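Local coordinates for PatF (Prochloron didemni, PDB 4BG2), which probably acts in the patellamide (cyanobactin) pathway of Prochloron and has the antiparallel beta barrel of ABBA prenyltransferases, at residues Ile41-Ser53 with Gly63-Thr75. Residues are numbered along the deposited sequence; the frame is centred on the assembly and turned at random. Where two conformers were deposited one is given.
Sequences ILEIEGSCSVESS and GGRYEVCNNQGTT
Asn70 reaches back to the loop that leads into strand 48-57. Its CB lies 4.0 Å from Ser47 O, and with CG anti to the backbone N (chi1 180°) the side chain runs past that carbonyl, CG coming within 3.6 Å of Ser47 O before the amide reaches Glu45. At the tip, ND2 donates to Glu45 O over 2.9 Å, a bond lying in the carbonyl plane and only 3° out of the amide plane. The other branch, OD1, accepts from Gln72 N at 2.7 Å, closing an Asx turn, so both ends of the amide are held and its rotation is fixed. Gln72 reaches across extended: Ser47 N meets its OE1 at 2.9 Å, coming from above the carbonyl plane. Gly46 packs against both amides; a CB there would run into Asn70 ND2 and Gln72 OE1.

From there the strands run antiparallel as the first hairpin of a ten-stranded antiparallel barrel, the closed sheet wrapped by helices known from ABBA prenyltransferases. Glu51 points into the barrel and hydrogen-bonds Tyr246; Glu67, in the conformer given, bonds His124. On the outer face Val68 spreads its two methyls under helix 34-42 and the turn after it: CG2 lies 3.8 Å from Ile41 CG2, and CG1 meets Ile44 CD1. One pair beyond Val50 and Val68 on this face, Ser52 OG sits at the edge of the Tyr66 ring, 3.3 Å from CD1.

Farther along the hairpin, Arg65 folds at chi3 (54°) and gives NE to Ser53 OG at 2.9 Å. With an alanine in its place, the Ser53 hydroxyl would probably lose this N-H donor and a gap would open beside His124, which the arginine also touches.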
loop_
_atom_site.group_PDB
_atom_site.type_symbol
_atom_site.label_atom_id
_atom_site.label_comp_id
_atom_site.label_asym_id
_atom_site.label_seq_id
_atom_site.Cartn_x
_atom_site.Cartn_y
_atom_site.Cartn_z
ATOM N N ILE A 41 0.245 5.740 -15.062
ATOM C CA ILE A 41 -0.935 4.918 -14.790
ATOM C C ILE A 41 -1.916 4.882 -15.946
ATOM O O ILE A 41 -2.736 3.975 -16.034
ATOM C CB ILE A 41 -1.682 5.322 -13.513
ATOM C CG1 ILE A 41 -2.384 6.669 -13.699
ATOM C CG2 ILE A 41 -0.743 5.274 -12.317
ATOM C CD1 ILE A 41 -3.016 7.185 -12.432
ATOM N N LEU A 42 -1.841 5.871 -16.822
ATOM C CA LEU A 42 -2.634 5.864 -18.035
ATOM C C LEU A 42 -2.219 4.759 -19.000
ATOM O O LEU A 42 -3.014 4.374 -19.840
ATOM C CB LEU A 42 -2.540 7.218 -18.747
ATOM C CG LEU A 42 -3.267 8.391 -18.084
ATOM C CD1 LEU A 42 -3.120 9.645 -18.944
ATOM C CD2 LEU A 42 -4.729 8.056 -17.878
ATOM N N GLU A 43 -0.986 4.261 -18.876
ATOM C CA GLU A 43 -0.500 3.188 -19.730
ATOM C C GLU A 43 -0.900 1.798 -19.269
ATOM O O GLU A 43 -0.695 0.839 -20.000
ATOM C CB GLU A 43 1.023 3.240 -19.848
ATOM C CG GLU A 43 1.554 4.523 -20.465
ATOM C CD GLU A 43 3.049 4.448 -20.746
ATOM O OE1 GLU A 43 3.811 3.959 -19.883
ATOM O OE2 GLU A 43 3.469 4.862 -21.843
ATOM N N ILE A 44 -1.469 1.663 -18.073
ATOM C CA ILE A 44 -1.878 0.351 -17.591
ATOM C C ILE A 44 -3.138 -0.083 -18.319
ATOM O O ILE A 44 -4.130 0.667 -18.370
ATOM C CB ILE A 44 -2.097 0.324 -16.070
ATOM C CG1 ILE A 44 -0.809 0.731 -15.363
ATOM C CG2 ILE A 44 -2.477 -1.084 -15.609
ATOM C CD1 ILE A 44 -0.998 1.047 -13.906
ATOM N N GLU A 45 -3.093 -1.284 -18.904
ATOM C CA GLU A 45 -4.236 -1.817 -19.642
ATOM C C GLU A 45 -5.220 -2.547 -18.726
ATOM O O GLU A 45 -4.839 -3.104 -17.688
ATOM C CB GLU A 45 -3.782 -2.741 -20.786
ATOM C CG GLU A 45 -3.215 -2.011 -22.010
ATOM C CD GLU A 45 -4.160 -0.948 -22.583
ATOM O OE1 GLU A 45 -5.400 -1.163 -22.573
ATOM O OE2 GLU A 45 -3.662 0.114 -23.034
ATOM N N GLY A 46 -6.490 -2.541 -19.125
ATOM C CA GLY A 46 -7.548 -3.195 -18.359
ATOM C C GLY A 46 -8.106 -2.277 -17.288
ATOM O O GLY A 46 -7.984 -1.068 -17.372
ATOM N N SER A 47 -8.712 -2.863 -16.270
ATOM C CA SER A 47 -9.347 -2.100 -15.215
ATOM C C SER A 47 -8.389 -2.038 -14.033
ATOM O O SER A 47 -7.818 -3.058 -13.642
ATOM C CB SER A 47 -10.648 -2.792 -14.807
ATOM O OG SER A 47 -11.323 -2.049 -13.814
ATOM N N CYS A 48 -8.240 -0.845 -13.467
ATOM C CA CYS A 48 -7.371 -0.600 -12.331
ATOM C C CYS A 48 -8.126 -0.157 -11.091
ATOM O O CYS A 48 -9.212 0.408 -11.172
ATOM C CB CYS A 48 -6.367 0.488 -12.684
ATOM S SG CYS A 48 -5.069 -0.054 -13.828
ATOM N N SER A 49 -7.522 -0.418 -9.941
ATOM C CA SER A 49 -7.924 0.212 -8.702
ATOM C C SER A 49 -6.891 1.267 -8.326
ATOM O O SER A 49 -5.688 1.087 -8.545
ATOM C CB SER A 49 -8.111 -0.829 -7.591
ATOM O OG SER A 49 -6.937 -0.951 -6.829
ATOM N N VAL A 50 -7.360 2.399 -7.824
ATOM C CA VAL A 50 -6.484 3.448 -7.357
ATOM C C VAL A 50 -6.671 3.567 -5.869
ATOM O O VAL A 50 -7.797 3.819 -5.401
ATOM C CB VAL A 50 -6.796 4.808 -8.006
ATOM C CG1 VAL A 50 -5.873 5.886 -7.445
ATOM C CG2 VAL A 50 -6.701 4.727 -9.521
ATOM N N GLU A 51 -5.602 3.329 -5.118
ATOM C CA GLU A 51 -5.655 3.413 -3.657
ATOM C C GLU A 51 -4.920 4.654 -3.236
ATOM O O GLU A 51 -3.686 4.681 -3.262
ATOM C CB GLU A 51 -5.017 2.191 -2.977
ATOM C CG GLU A 51 -5.322 2.117 -1.473
ATOM C CD GLU A 51 -4.924 0.784 -0.816
ATOM O OE1 GLU A 51 -3.958 0.163 -1.280
ATOM O OE2 GLU A 51 -5.554 0.367 0.198
ATOM N N SER A 52 -5.670 5.692 -2.904
ATOM C CA SER A 52 -5.101 6.947 -2.445
ATOM C C SER A 52 -5.010 6.926 -0.908
ATOM O O SER A 52 -5.777 6.243 -0.245
ATOM C CB SER A 52 -5.973 8.130 -2.893
ATOM O OG SER A 52 -6.250 8.113 -4.288
ATOM N N SER A 53 -4.128 7.722 -0.337
ATOM C CA SER A 53 -4.069 7.824 1.112
ATOM C C SER A 53 -3.534 9.169 1.592
ATOM O O SER A 53 -2.989 9.977 0.810
ATOM C CB SER A 53 -3.236 6.678 1.666
ATOM O OG SER A 53 -1.894 6.761 1.215
ATOM N N GLY A 63 -0.759 14.159 1.519
ATOM C CA GLY A 63 -1.807 13.547 0.707
ATOM C C GLY A 63 -1.417 13.016 -0.664
ATOM O O GLY A 63 -2.252 12.434 -1.351
ATOM N N GLY A 64 -0.192 13.251 -1.110
ATOM C CA GLY A 64 0.202 12.820 -2.460
ATOM C C GLY A 64 0.697 11.382 -2.475
ATOM O O GLY A 64 1.863 11.134 -2.767
ATOM N N ARG A 65 -0.206 10.446 -2.176
ATOM C CA ARG A 65 0.108 9.037 -2.008
ATOM C C ARG A 65 -0.904 8.164 -2.750
ATOM O O ARG A 65 -2.118 8.210 -2.449
ATOM C CB ARG A 65 0.104 8.653 -0.532
ATOM C CG ARG A 65 1.082 9.428 0.321
ATOM C CD ARG A 65 0.697 9.387 1.790
ATOM N NE ARG A 65 0.529 8.008 2.234
ATOM C CZ ARG A 65 1.510 7.230 2.659
ATOM N NH1 ARG A 65 2.760 7.677 2.750
ATOM N NH2 ARG A 65 1.237 5.982 2.994
ATOM N N TYR A 66 -0.409 7.384 -3.713
ATOM C CA TYR A 66 -1.231 6.510 -4.528
ATOM C C TYR A 66 -0.571 5.177 -4.794
ATOM O O TYR A 66 0.646 5.108 -5.063
ATOM C CB TYR A 66 -1.447 7.136 -5.894
ATOM C CG TYR A 66 -1.943 8.548 -5.846
ATOM C CD1 TYR A 66 -3.294 8.813 -5.678
ATOM C CD2 TYR A 66 -1.071 9.626 -6.007
ATOM C CE1 TYR A 66 -3.765 10.106 -5.636
ATOM C CE2 TYR A 66 -1.543 10.930 -5.990
ATOM C CZ TYR A 66 -2.897 11.156 -5.795
ATOM O OH TYR A 66 -3.412 12.439 -5.755
ATOM N N GLU A 67 -1.377 4.124 -4.765
ATOM C CA GLU A 67 -1.001 2.821 -5.306
ATOM C C GLU A 67 -2.043 2.466 -6.365
ATOM O O GLU A 67 -3.235 2.493 -6.093
ATOM C CB GLU A 67 -1.020 1.704 -4.244
ATOM C CG GLU A 67 -0.070 1.799 -3.096
ATOM C CD GLU A 67 1.351 2.053 -3.524
ATOM O OE1 GLU A 67 1.925 1.436 -4.564
ATOM O OE2 GLU A 67 1.831 2.881 -2.754
ATOM N N VAL A 68 -1.572 2.108 -7.563
ATOM C CA VAL A 68 -2.420 1.710 -8.654
ATOM C C VAL A 68 -2.043 0.323 -9.154
ATOM O O VAL A 68 -0.846 -0.016 -9.324
ATOM C CB VAL A 68 -2.298 2.720 -9.796
ATOM C CG1 VAL A 68 -3.200 2.316 -10.968
ATOM C CG2 VAL A 68 -2.675 4.109 -9.303
ATOM N N CYS A 69 -3.046 -0.500 -9.407
ATOM C CA CYS A 69 -2.782 -1.759 -10.096
ATOM C C CYS A 69 -3.996 -2.276 -10.833
ATOM O O CYS A 69 -5.135 -1.904 -10.538
ATOM C CB CYS A 69 -2.289 -2.829 -9.118
ATOM S SG CYS A 69 -3.527 -3.377 -7.905
ATOM N N ASN A 70 -3.722 -3.174 -11.774
ATOM C CA ASN A 70 -4.756 -3.883 -12.470
ATOM C C ASN A 70 -5.481 -4.782 -11.477
ATOM O O ASN A 70 -4.861 -5.430 -10.644
ATOM C CB ASN A 70 -4.157 -4.686 -13.631
ATOM C CG ASN A 70 -5.200 -5.452 -14.389
ATOM O OD1 ASN A 70 -5.750 -6.430 -13.883
ATOM N ND2 ASN A 70 -5.509 -5.000 -15.598
ATOM N N ASN A 71 -6.799 -4.773 -11.545
ATOM C CA ASN A 71 -7.621 -5.474 -10.577
ATOM C C ASN A 71 -8.383 -6.611 -11.238
ATOM O O ASN A 71 -9.302 -7.134 -10.647
ATOM C CB ASN A 71 -8.561 -4.487 -9.849
ATOM C CG ASN A 71 -9.552 -3.788 -10.782
ATOM O OD1 ASN A 71 -9.888 -4.274 -11.868
ATOM N ND2 ASN A 71 -10.053 -2.654 -10.335
ATOM N N GLN A 72 -7.981 -6.983 -12.460
ATOM C CA GLN A 72 -8.586 -8.092 -13.203
ATOM C C GLN A 72 -7.621 -9.278 -13.345
ATOM O O GLN A 72 -6.931 -9.405 -14.360
ATOM C CB GLN A 72 -8.943 -7.652 -14.622
ATOM C CG GLN A 72 -9.998 -6.586 -14.761
ATOM C CD GLN A 72 -10.060 -6.097 -16.190
ATOM O OE1 GLN A 72 -9.041 -5.700 -16.761
ATOM N NE2 GLN A 72 -11.243 -6.143 -16.784
ATOM N N GLY A 73 -7.558 -10.134 -12.336
ATOM C CA GLY A 73 -6.709 -11.312 -12.387
ATOM C C GLY A 73 -5.205 -11.070 -12.387
ATOM O O GLY A 73 -4.718 -10.111 -11.821
ATOM N N THR A 74 -4.477 -11.949 -13.057
ATOM C CA THR A 74 -3.040 -11.997 -12.954
ATOM C C THR A 74 -2.352 -11.233 -14.065
ATOM O O THR A 74 -2.510 -11.579 -15.221
ATOM C CB THR A 74 -2.558 -13.456 -12.957
ATOM O OG1 THR A 74 -2.962 -14.062 -11.730
ATOM C CG2 THR A 74 -1.027 -13.550 -13.074
ATOM N N THR A 75 -1.564 -10.218 -13.712
ATOM C CA THR A 75 -0.728 -9.514 -14.705
ATOM C C THR A 75 0.781 -9.662 -14.475
ATOM O O THR A 75 1.577 -9.095 -15.225
ATOM C CB THR A 75 -1.102 -8.019 -14.833
ATOM O OG1 THR A 75 -1.191 -7.431 -13.547
ATOM C CG2 THR A 75 -2.444 -7.851 -15.519
#